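Local coordinates for Alr3699 protein (Nostoc sp., PDB 4XSP) that is a GT-B-clan glycosyltransferase-family protein that binds uridine-5'-diphosphate at the C-terminal ends of strands in a Rossmann-like sheet, at residues B[299-304]-B[319-324]; B[209-214]-B[287-292]; B[238-243]-B[271-276]. One frame throughout, in Å; residues are numbered along the deposited sequence.

All three interactions lie in the glycosyl transferases group 1 region and reach uridine-5'-diphosphate from different sides. Interaction 1 is wholly buried and apolar: it packs helix 298-305 against the end of helix 318-321, while another flank and the N-terminal end of the first helix serve ribose and phosphate. Interaction 2, also buried, joins neighbouring strands 207-212 and 285-288 by a backbone bond and a histidine–threonine bond. Interaction 3 is only partly buried; its loop after strand 267-271 holds the uracil through backbone atoms. Interactions 2 and 3 share one sheet, with 207-212 beside 235-240, and interaction 1 touches interaction 2 where Ile300 CD1 meets the His288 ring.

Interaction 1: B[299-304]-B[319-324]; sequences VIVEAM and MELVEH. With UDP (uridine-5'-diphosphate), chain D.
Ile300, Val301 and Met304 of helix 298-305 form the apolar flank that packs on Leu321 and Val322, where the chain runs out of helix 318-321. The first residue of the segment, Val299, faces the nucleotide instead: its backbone N donates to UDP O1A at 3.2 Å, next to the bond that Arg298 N makes to the same ligand near the helix start. Ile300 then turns to the other segment. With CG1 beside the backbone N (chi1 -67°), its CG2 branch falls anti to that N and reaches Leu321 CD1 at 3.9 Å; it also meets Val322 CG2, which approaches at about a right angle. Leu321 CD1 is shared, because Val301 CG2 touches it from the next position along the helix at 3.8 Å. One turn after Val299, Glu302 points back to the ribose and grips both hydroxyls: UDP O2' donates to Glu302 OE1 at 2.8 Å, and UDP O3' to Glu302 OE2 at a longer 3.3 Å. Glu302 OE2 has a second partner in Tyr187 OH, which helps fix the carboxylate. Met304 completes the flank, its bent end carrying CE to within 3.6 Å of Leu321 O and alongside Val322 CG2. Glu302 follows another glutamate by eight residues, a spacing consistent with the E-X7-E motif of GT4 relatives. Chemically the helix therefore does two jobs: methyl groups anchor one flank in the domain core, while another presents a carboxylate to the ribose and the N-terminal end offers backbone N-H groups whose helix dipole would probably favour a phosphate.

Interaction 2: B[209-214]-B[287-292]; sequences VGHFSR and AHTSTA. With UDP (uridine-5'-diphosphate), chain D.
The imidazole of His211 presents its edge to Thr289, whose OG1 lies near the ring plane and makes a 2.8 Å hydrogen bond with His211 NE2. Ala287 O approaches the same ring obliquely, 3.3 Å from His211 CD2. With CG swung away from the backbone N (chi1 -159°), the ring extends along the neighbouring strand far enough to reach two residues beyond Ala287. Thr289 OG1 is also bonded to Lys219 O, and the pair of bonds fixes the rotation of the threonine side chain while holding the ring edge. Over one face of the His288 ring, offset toward the rim, lies Ser290 N. UDP O3B lies over one face of the Arg214 guanidinium, although the detailed placement of this group against the phosphate is doubtful. Before it, Ser213 OG donates to Arg214 O at 3.0 Å, tying the turn that follows the strand.

The segments are adjacent parallel strands in the Rossmann-like sheet of a GT-B-type domain, joined by Ala287 N, which donates almost straight to Gly210 O at 2.7 Å. Beside this bond, Val209 CG1 packs on Ala287 CB at 3.7 Å. The Phe212 ring brings its CE1 to 3.6 Å from Gly210 CA.

Strand 207-212 is an inner strand, with 285-288 along one edge and 235-240 along the other; its backbone bonds Val209 and His211 to the latter and Gly210 to Leu285. Helix 221-228 packs on Val209 and His211 through Leu224 and Gln221, whereas Phe212 is directed to Ile276, Leu279 and Met280 of helix 276-281.

Interaction 3: B[238-243]-B[271-276]; sequences ILVGDA and GFRADI. With UDP (uridine-5'-diphosphate), chain D.
This is a partly buried strand-end contact at the C-terminal edge of a parallel Rossmann-like sheet, where the turn after strand 235-240 meets the loop that follows the outermost strand 267-271, and the nucleotide base is bound in it. Gly241 N donates to Gly271 O at 3.0 Å, yet it arrives from well above the carbonyl plane, 71° out of it. One step away the strands have parted, leaving Leu239 O and Gly271 N 4.0 Å from each other, too far for a direct bond. A water bridges the parted backbones here: it gives its protons to the carbonyls of Leu239 and Gly241 and takes the N-H of Gly271.

Side chains add two further contacts. Val240 CG1 meets Ile276 CD1 at 3.6 Å, the two side chains running past each other in opposite directions, and the same methyl of Val240 also touches Arg273 CB. Asp242 lies alongside Phe272, pointing the same way, its OD2 near Phe272 CB.

The base sits between two side chains. With Phe272 CG anti to the backbone N (chi1 -176°), the ring spreads against one face of the uracil, nearly parallel to it, and Phe272 CE1 comes within 3.3 Å of UDP N3. Ile276 CD1 covers the other face, 3.5 Å from UDP N3. At the base's edge Arg273 uses only its backbone: Arg273 N donates to UDP O4 at 3.1 Å, and UDP N3 donates to Arg273 O at 2.7 Å. Its guanidinium turns away into a salt bridge with Asp275.

The chemistry implies that the base is read by a donor–acceptor pair complementary to the O4/N3 edge of uracil, with an aromatic and an aliphatic side chain holding it flat.

Interaction 1: B[299-304]-B[319-324]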
loop_
_atom_site.group_PDB
_atom_site.type_symbol
_atom_site.label_atom_id
_atom_site.label_comp_id
_atom_site.label_asym_id
_atom_site.label_seq_id
_atom_site.Cartn_x
_atom_site.Cartn_y
_atom_site.Cartn_z
ATOM N N VAL B 299 -28.112 20.327 6.514
ATOM C CA VAL B 299 -29.518 20.740 6.458
ATOM C C VAL B 299 -29.889 21.776 7.527
ATOM O O VAL B 299 -30.780 22.597 7.319
ATOM C CB VAL B 299 -30.501 19.541 6.492
ATOM C CG1 VAL B 299 -30.393 18.767 5.196
ATOM C CG2 VAL B 299 -30.281 18.644 7.714
ATOM N N ILE B 300 -29.179 21.740 8.638
ATOM C CA ILE B 300 -29.359 22.696 9.688
ATOM C C ILE B 300 -28.956 24.089 9.152
ATOM O O ILE B 300 -29.759 25.025 9.168
ATOM C CB ILE B 300 -28.505 22.331 10.899
ATOM C CG1 ILE B 300 -28.986 21.011 11.556
ATOM C CG2 ILE B 300 -28.477 23.470 11.898
ATOM C CD1 ILE B 300 -28.138 20.585 12.754
ATOM N N VAL B 301 -27.733 24.188 8.638
ATOM C CA VAL B 301 -27.215 25.438 8.104
ATOM C C VAL B 301 -28.052 25.867 6.910
ATOM O O VAL B 301 -28.374 27.051 6.769
ATOM C CB VAL B 301 -25.726 25.320 7.746
ATOM C CG1 VAL B 301 -25.211 26.572 7.028
ATOM C CG2 VAL B 301 -24.916 25.078 9.010
ATOM N N GLU B 302 -28.437 24.928 6.058
ATOM C CA GLU B 302 -29.313 25.289 4.939
ATOM C C GLU B 302 -30.629 25.952 5.396
ATOM O O GLU B 302 -31.083 26.950 4.826
ATOM C CB GLU B 302 -29.567 24.101 4.042
ATOM C CG GLU B 302 -28.320 23.762 3.254
ATOM C CD GLU B 302 -28.423 22.453 2.528
ATOM O OE1 GLU B 302 -29.151 21.561 3.009
ATOM O OE2 GLU B 302 -27.793 22.337 1.464
ATOM N N ALA B 303 -31.190 25.426 6.476
ATOM C CA ALA B 303 -32.451 25.925 6.987
ATOM C C ALA B 303 -32.252 27.322 7.541
ATOM O O ALA B 303 -33.059 28.227 7.275
ATOM C CB ALA B 303 -32.975 24.976 8.051
ATOM N N MET B 304 -31.155 27.510 8.275
ATOM C CA MET B 304 -30.795 28.855 8.785
ATOM C C MET B 304 -30.625 29.847 7.624
ATOM O O MET B 304 -31.177 30.923 7.650
ATOM C CB MET B 304 -29.530 28.795 9.626
ATOM C CG MET B 304 -29.656 27.859 10.838
ATOM S SD MET B 304 -28.080 27.658 11.727
ATOM C CE MET B 304 -28.566 28.709 13.020
ATOM N N MET B 319 -24.693 21.248 18.010
ATOM C CA MET B 319 -24.442 22.127 19.135
ATOM C C MET B 319 -23.525 23.309 18.809
ATOM O O MET B 319 -23.514 24.302 19.539
ATOM C CB MET B 319 -23.823 21.329 20.309
ATOM C CG MET B 319 -24.696 20.190 20.834
ATOM S SD MET B 319 -23.955 19.301 22.235
ATOM C CE MET B 319 -22.426 18.700 21.569
ATOM N N GLU B 320 -22.689 23.200 17.789
ATOM C CA GLU B 320 -21.836 24.345 17.404
ATOM C C GLU B 320 -22.569 25.246 16.425
ATOM O O GLU B 320 -22.185 26.378 16.234
ATOM C CB GLU B 320 -20.569 23.877 16.695
ATOM C CG GLU B 320 -19.642 23.026 17.507
ATOM C CD GLU B 320 -18.786 22.131 16.628
ATOM O OE1 GLU B 320 -18.077 22.674 15.736
ATOM O OE2 GLU B 320 -18.823 20.890 16.833
ATOM N N LEU B 321 -23.580 24.706 15.753
ATOM C CA LEU B 321 -24.314 25.432 14.741
ATOM C C LEU B 321 -25.421 26.318 15.310
ATOM O O LEU B 321 -25.749 27.337 14.727
ATOM C CB LEU B 321 -24.932 24.449 13.733
ATOM C CG LEU B 321 -23.958 23.513 12.981
ATOM C CD1 LEU B 321 -24.659 22.650 11.944
ATOM C CD2 LEU B 321 -22.833 24.307 12.340
ATOM N N VAL B 322 -26.031 25.890 16.409
ATOM C CA VAL B 322 -27.234 26.545 16.935
ATOM C C VAL B 322 -26.906 26.935 18.339
ATOM O O VAL B 322 -26.327 26.143 19.063
ATOM C CB VAL B 322 -28.478 25.605 16.949
ATOM C CG1 VAL B 322 -29.677 26.244 17.649
ATOM C CG2 VAL B 322 -28.876 25.233 15.540
ATOM N N GLU B 323 -27.235 28.168 18.698
ATOM C CA GLU B 323 -27.302 28.583 20.095
ATOM C C GLU B 323 -28.772 28.644 20.516
ATOM O O GLU B 323 -29.579 29.387 19.944
ATOM C CB GLU B 323 -26.656 29.939 20.287
ATOM C CG GLU B 323 -26.540 30.305 21.758
ATOM C CD GLU B 323 -25.627 29.350 22.501
ATOM O OE1 GLU B 323 -26.098 28.722 23.474
ATOM O OE2 GLU B 323 -24.454 29.208 22.089
ATOM N N HIS B 324 -29.117 27.851 21.524
ATOM C CA HIS B 324 -30.500 27.602 21.870
ATOM C C HIS B 324 -31.234 28.874 22.218
ATOM O O HIS B 324 -30.800 29.641 23.046
ATOM C CB HIS B 324 -30.573 26.572 23.016
ATOM C CG HIS B 324 -31.966 26.253 23.445
ATOM N ND1 HIS B 324 -32.779 25.397 22.739
ATOM C CD2 HIS B 324 -32.696 26.676 24.502
ATOM C CE1 HIS B 324 -33.949 25.297 23.344
ATOM N NE2 HIS B 324 -33.926 26.068 24.412
HETATM N N1 UDP D . -30.295 16.517 0.319
HETATM C C2 UDP D . -30.796 16.620 -0.993
HETATM N N3 UDP D . -31.981 16.069 -1.315
HETATM C C4 UDP D . -32.696 15.372 -0.398
HETATM C C5 UDP D . -32.213 15.230 0.909
HETATM C C6 UDP D . -30.995 15.828 1.242
HETATM O O2 UDP D . -30.177 17.237 -1.884
HETATM O O4 UDP D . -33.784 14.866 -0.743
HETATM C "C1'" UDP D . -29.010 17.145 0.677
HETATM C "C2'" UDP D . -29.113 18.253 1.736
HETATM O "O2'" UDP D . -29.547 19.511 1.176
HETATM C "C3'" UDP D . -27.694 18.305 2.280
HETATM C "C4'" UDP D . -27.230 16.846 2.165
HETATM O "O4'" UDP D . -28.076 16.225 1.241
HETATM O "O3'" UDP D . -26.898 19.192 1.464
HETATM C "C5'" UDP D . -27.397 16.061 3.456
HETATM O "O5'" UDP D . -26.377 16.542 4.310
HETATM P PA UDP D . -26.383 16.345 5.900
HETATM O O1A UDP D . -27.568 17.129 6.450
HETATM O O2A UDP D . -25.036 16.845 6.361
HETATM O O3A UDP D . -26.618 14.738 6.086
HETATM P PB UDP D . -25.474 13.571 6.256
HETATM O O1B UDP D . -26.241 12.418 6.820
HETATM O O2B UDP D . -24.496 14.150 7.257
HETATM O O3B UDP D . -24.952 13.366 4.859
#

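Interaction 2: B[209-214]-B[287-292]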
loop_
_atom_site.group_PDB
_atom_site.type_symbol
_atom_site.label_atom_id
_atom_site.label_comp_id
_atom_site.label_asym_id
_atom_site.label_seq_id
_atom_site.Cartn_x
_atom_site.Cartn_y
_atom_site.Cartn_z
ATOM N N VAL B 209 -43.661 21.109 9.310
ATOM C CA VAL B 209 -42.337 20.822 9.811
ATOM C C VAL B 209 -41.609 19.985 8.766
ATOM O O VAL B 209 -42.093 18.936 8.361
ATOM C CB VAL B 209 -42.412 20.048 11.123
ATOM C CG1 VAL B 209 -41.015 19.791 11.653
ATOM C CG2 VAL B 209 -43.260 20.807 12.127
ATOM N N GLY B 210 -40.456 20.458 8.309
ATOM C CA GLY B 210 -39.743 19.805 7.213
ATOM C C GLY B 210 -38.573 19.025 7.741
ATOM O O GLY B 210 -37.880 19.479 8.643
ATOM N N HIS B 211 -38.385 17.815 7.203
ATOM C CA HIS B 211 -37.286 16.951 7.577
ATOM C C HIS B 211 -36.555 16.603 6.311
ATOM O O HIS B 211 -37.150 16.068 5.374
ATOM C CB HIS B 211 -37.811 15.686 8.235
ATOM C CG HIS B 211 -36.799 14.996 9.076
ATOM N ND1 HIS B 211 -35.818 14.190 8.543
ATOM C CD2 HIS B 211 -36.612 14.989 10.410
ATOM C CE1 HIS B 211 -35.053 13.738 9.508
ATOM N NE2 HIS B 211 -35.524 14.192 10.654
ATOM N N PHE B 212 -35.271 16.927 6.268
ATOM C CA PHE B 212 -34.516 16.871 5.012
ATOM C C PHE B 212 -33.326 15.974 5.226
ATOM O O PHE B 212 -32.289 16.390 5.732
ATOM C CB PHE B 212 -34.096 18.261 4.546
ATOM C CG PHE B 212 -35.242 19.132 4.234
ATOM C CD1 PHE B 212 -35.962 19.722 5.261
ATOM C CD2 PHE B 212 -35.650 19.322 2.918
ATOM C CE1 PHE B 212 -37.054 20.532 4.979
ATOM C CE2 PHE B 212 -36.745 20.131 2.623
ATOM C CZ PHE B 212 -37.434 20.752 3.666
ATOM N N SER B 213 -33.516 14.710 4.899
ATOM C CA SER B 213 -32.505 13.698 5.168
ATOM C C SER B 213 -32.865 12.403 4.476
ATOM O O SER B 213 -34.041 12.073 4.331
ATOM C CB SER B 213 -32.389 13.446 6.663
ATOM O OG SER B 213 -31.497 12.380 6.877
ATOM N N ARG B 214 -31.854 11.671 4.039
ATOM C CA ARG B 214 -32.089 10.319 3.590
ATOM C C ARG B 214 -32.703 9.522 4.757
ATOM O O ARG B 214 -32.360 9.709 5.931
ATOM C CB ARG B 214 -30.800 9.679 3.060
ATOM C CG ARG B 214 -29.731 9.451 4.108
ATOM C CD ARG B 214 -28.348 9.751 3.544
ATOM N NE ARG B 214 -27.305 9.105 4.338
ATOM C CZ ARG B 214 -26.931 9.468 5.566
ATOM N NH1 ARG B 214 -27.496 10.492 6.196
ATOM N NH2 ARG B 214 -25.973 8.787 6.169
ATOM N N ALA B 287 -36.778 20.446 10.956
ATOM C CA ALA B 287 -36.369 19.644 12.093
ATOM C C ALA B 287 -35.262 18.691 11.720
ATOM O O ALA B 287 -35.356 17.995 10.717
ATOM C CB ALA B 287 -37.548 18.883 12.678
ATOM N N HIS B 288 -34.237 18.665 12.560
ATOM C CA HIS B 288 -33.104 17.753 12.459
ATOM C C HIS B 288 -33.164 16.959 13.744
ATOM O O HIS B 288 -33.024 17.535 14.810
ATOM C CB HIS B 288 -31.773 18.520 12.371
ATOM C CG HIS B 288 -30.568 17.700 12.716
ATOM N ND1 HIS B 288 -30.080 17.596 14.002
ATOM C CD2 HIS B 288 -29.748 16.948 11.945
ATOM C CE1 HIS B 288 -29.020 16.808 14.011
ATOM N NE2 HIS B 288 -28.806 16.390 12.775
ATOM N N THR B 289 -33.373 15.643 13.628
ATOM C CA THR B 289 -33.786 14.792 14.765
ATOM C C THR B 289 -32.898 13.549 14.886
ATOM O O THR B 289 -33.370 12.477 15.240
ATOM C CB THR B 289 -35.253 14.325 14.582
ATOM O OG1 THR B 289 -35.389 13.558 13.362
ATOM C CG2 THR B 289 -36.180 15.529 14.538
ATOM N N SER B 290 -31.610 13.702 14.595
ATOM C CA SER B 290 -30.712 12.571 14.553
ATOM C C SER B 290 -30.575 11.955 15.904
ATOM O O SER B 290 -30.470 12.665 16.899
ATOM C CB SER B 290 -29.335 12.988 14.062
ATOM O OG SER B 290 -29.383 13.059 12.680
ATOM N N THR B 291 -30.534 10.626 15.922
ATOM C CA THR B 291 -30.402 9.849 17.179
ATOM C C THR B 291 -28.946 9.504 17.469
ATOM O O THR B 291 -28.608 9.158 18.583
ATOM C CB THR B 291 -31.221 8.537 17.132
ATOM O OG1 THR B 291 -30.895 7.795 15.947
ATOM C CG2 THR B 291 -32.685 8.832 17.098
ATOM N N ALA B 292 -28.078 9.590 16.468
ATOM C CA ALA B 292 -26.635 9.510 16.734
ATOM C C ALA B 292 -25.978 10.862 16.454
ATOM O O ALA B 292 -26.404 11.553 15.533
ATOM C CB ALA B 292 -25.998 8.414 15.889
HETATM N N1 UDP D . -30.295 16.517 0.319
HETATM C C2 UDP D . -30.796 16.620 -0.993
HETATM N N3 UDP D . -31.981 16.069 -1.315
HETATM C C4 UDP D . -32.696 15.372 -0.398
HETATM C C5 UDP D . -32.213 15.230 0.909
HETATM C C6 UDP D . -30.995 15.828 1.242
HETATM O O2 UDP D . -30.177 17.237 -1.884
HETATM O O4 UDP D . -33.784 14.866 -0.743
HETATM C "C1'" UDP D . -29.010 17.145 0.677
HETATM C "C2'" UDP D . -29.113 18.253 1.736
HETATM O "O2'" UDP D . -29.547 19.511 1.176
HETATM C "C3'" UDP D . -27.694 18.305 2.280
HETATM C "C4'" UDP D . -27.230 16.846 2.165
HETATM O "O4'" UDP D . -28.076 16.225 1.241
HETATM O "O3'" UDP D . -26.898 19.192 1.464
HETATM C "C5'" UDP D . -27.397 16.061 3.456
HETATM O "O5'" UDP D . -26.377 16.542 4.310
HETATM P PA UDP D . -26.383 16.345 5.900
HETATM O O1A UDP D . -27.568 17.129 6.450
HETATM O O2A UDP D . -25.036 16.845 6.361
HETATM O O3A UDP D . -26.618 14.738 6.086
HETATM P PB UDP D . -25.474 13.571 6.256
HETATM O O1B UDP D . -26.241 12.418 6.820
HETATM O O2B UDP D . -24.496 14.150 7.257
HETATM O O3B UDP D . -24.952 13.366 4.859
#

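Interaction 3: B[238-243]-B[271-276]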
loop_
_atom_site.group_PDB
_atom_site.type_symbol
_atom_site.label_atom_id
_atom_site.label_comp_id
_atom_site.label_asym_id
_atom_site.label_seq_id
_atom_site.Cartn_x
_atom_site.Cartn_y
_atom_site.Cartn_z
ATOM N N ILE B 238 -43.176 16.958 6.217
ATOM C CA ILE B 238 -42.700 16.563 4.928
ATOM C C ILE B 238 -41.353 15.926 5.143
ATOM O O ILE B 238 -40.484 16.516 5.807
ATOM C CB ILE B 238 -42.622 17.763 3.998
ATOM C CG1 ILE B 238 -44.026 18.359 3.895
ATOM C CG2 ILE B 238 -42.144 17.319 2.626
ATOM C CD1 ILE B 238 -44.103 19.626 3.093
ATOM N N LEU B 239 -41.217 14.694 4.629
ATOM C CA LEU B 239 -39.974 13.939 4.690
ATOM C C LEU B 239 -39.402 14.019 3.318
ATOM O O LEU B 239 -39.992 13.502 2.354
ATOM C CB LEU B 239 -40.200 12.474 5.063
ATOM C CG LEU B 239 -40.977 12.300 6.370
ATOM C CD1 LEU B 239 -40.991 10.839 6.820
ATOM C CD2 LEU B 239 -40.416 13.202 7.461
ATOM N N VAL B 240 -38.284 14.725 3.218
ATOM C CA VAL B 240 -37.620 14.902 1.955
ATOM C C VAL B 240 -36.328 14.110 2.000
ATOM O O VAL B 240 -35.539 14.258 2.944
ATOM C CB VAL B 240 -37.327 16.368 1.708
ATOM C CG1 VAL B 240 -36.628 16.536 0.377
ATOM C CG2 VAL B 240 -38.642 17.160 1.754
ATOM N N GLY B 241 -36.128 13.283 0.976
ATOM C CA GLY B 241 -35.017 12.339 0.932
ATOM C C GLY B 241 -35.501 10.968 0.484
ATOM O O GLY B 241 -36.667 10.610 0.674
ATOM N N ASP B 242 -34.607 10.206 -0.126
ATOM C CA ASP B 242 -34.920 8.831 -0.532
ATOM C C ASP B 242 -34.320 7.846 0.460
ATOM O O ASP B 242 -33.565 8.221 1.366
ATOM C CB ASP B 242 -34.478 8.542 -1.982
ATOM C CG ASP B 242 -33.004 8.803 -2.217
ATOM O OD1 ASP B 242 -32.278 9.062 -1.233
ATOM O OD2 ASP B 242 -32.577 8.743 -3.391
ATOM N N ALA B 243 -34.697 6.587 0.309
ATOM C CA ALA B 243 -34.287 5.544 1.238
ATOM C C ALA B 243 -32.914 5.009 0.853
ATOM O O ALA B 243 -32.633 4.713 -0.324
ATOM C CB ALA B 243 -35.320 4.426 1.262
ATOM N N GLY B 271 -39.687 11.884 -1.329
ATOM C CA GLY B 271 -38.547 11.215 -1.958
ATOM C C GLY B 271 -37.442 12.224 -2.217
ATOM O O GLY B 271 -37.486 13.344 -1.717
ATOM N N PHE B 272 -36.463 11.844 -3.018
ATOM C CA PHE B 272 -35.332 12.707 -3.241
ATOM C C PHE B 272 -35.752 13.943 -3.975
ATOM O O PHE B 272 -36.534 13.875 -4.928
ATOM C CB PHE B 272 -34.234 12.033 -4.045
ATOM C CG PHE B 272 -33.008 12.890 -4.198
ATOM C CD1 PHE B 272 -32.010 12.880 -3.215
ATOM C CD2 PHE B 272 -32.873 13.750 -5.284
ATOM C CE1 PHE B 272 -30.893 13.676 -3.339
ATOM C CE2 PHE B 272 -31.755 14.559 -5.408
ATOM C CZ PHE B 272 -30.766 14.518 -4.433
ATOM N N ARG B 273 -35.207 15.070 -3.522
ATOM C CA ARG B 273 -35.472 16.371 -4.111
ATOM C C ARG B 273 -34.172 17.168 -4.240
ATOM O O ARG B 273 -33.324 17.135 -3.343
ATOM C CB ARG B 273 -36.468 17.104 -3.225
ATOM C CG ARG B 273 -37.915 16.660 -3.438
ATOM C CD ARG B 273 -38.439 17.241 -4.736
ATOM N NE ARG B 273 -39.871 17.190 -4.819
ATOM C CZ ARG B 273 -40.688 18.230 -4.924
ATOM N NH1 ARG B 273 -40.239 19.478 -4.975
ATOM N NH2 ARG B 273 -41.986 17.993 -4.991
ATOM N N ALA B 274 -34.016 17.855 -5.365
ATOM C CA ALA B 274 -32.878 18.741 -5.605
ATOM C C ALA B 274 -33.242 20.186 -5.271
ATOM O O ALA B 274 -32.366 21.016 -5.084
ATOM C CB ALA B 274 -32.413 18.643 -7.048
ATOM N N ASP B 275 -34.536 20.475 -5.170
ATOM C CA ASP B 275 -35.003 21.833 -4.929
ATOM C C ASP B 275 -35.208 22.078 -3.421
ATOM O O ASP B 275 -36.240 22.570 -2.997
ATOM C CB ASP B 275 -36.267 22.133 -5.774
ATOM C CG ASP B 275 -37.465 21.199 -5.426
ATOM O OD1 ASP B 275 -37.220 20.077 -4.964
ATOM O OD2 ASP B 275 -38.647 21.610 -5.571
ATOM N N ILE B 276 -34.185 21.770 -2.635
ATOM C CA ILE B 276 -34.239 21.847 -1.176
ATOM C C ILE B 276 -34.502 23.256 -0.593
ATOM O O ILE B 276 -35.346 23.400 0.270
ATOM C CB ILE B 276 -32.965 21.236 -0.546
ATOM C CG1 ILE B 276 -32.818 19.765 -0.945
ATOM C CG2 ILE B 276 -32.971 21.351 0.975
ATOM C CD1 ILE B 276 -33.985 18.880 -0.535
HETATM N N1 UDP D . -30.295 16.517 0.319
HETATM C C2 UDP D . -30.796 16.620 -0.993
HETATM N N3 UDP D . -31.981 16.069 -1.315
HETATM C C4 UDP D . -32.696 15.372 -0.398
HETATM C C5 UDP D . -32.213 15.230 0.909
HETATM C C6 UDP D . -30.995 15.828 1.242
HETATM O O2 UDP D . -30.177 17.237 -1.884
HETATM O O4 UDP D . -33.784 14.866 -0.743
HETATM C "C1'" UDP D . -29.010 17.145 0.677
HETATM C "C2'" UDP D . -29.113 18.253 1.736
HETATM O "O2'" UDP D . -29.547 19.511 1.176
HETATM C "C3'" UDP D . -27.694 18.305 2.280
HETATM C "C4'" UDP D . -27.230 16.846 2.165
HETATM O "O4'" UDP D . -28.076 16.225 1.241
HETATM O "O3'" UDP D . -26.898 19.192 1.464
HETATM C "C5'" UDP D . -27.397 16.061 3.456
HETATM O "O5'" UDP D . -26.377 16.542 4.310
HETATM P PA UDP D . -26.383 16.345 5.900
HETATM O O1A UDP D . -27.568 17.129 6.450
HETATM O O2A UDP D . -25.036 16.845 6.361
HETATM O O3A UDP D . -26.618 14.738 6.086
HETATM P PB UDP D . -25.474 13.571 6.256
HETATM O O1B UDP D . -26.241 12.418 6.820
HETATM O O2B UDP D . -24.496 14.150 7.257
HETATM O O3B UDP D . -24.952 13.366 4.859
HETATM O O HOH W 1 -39.262 11.045 1.145
#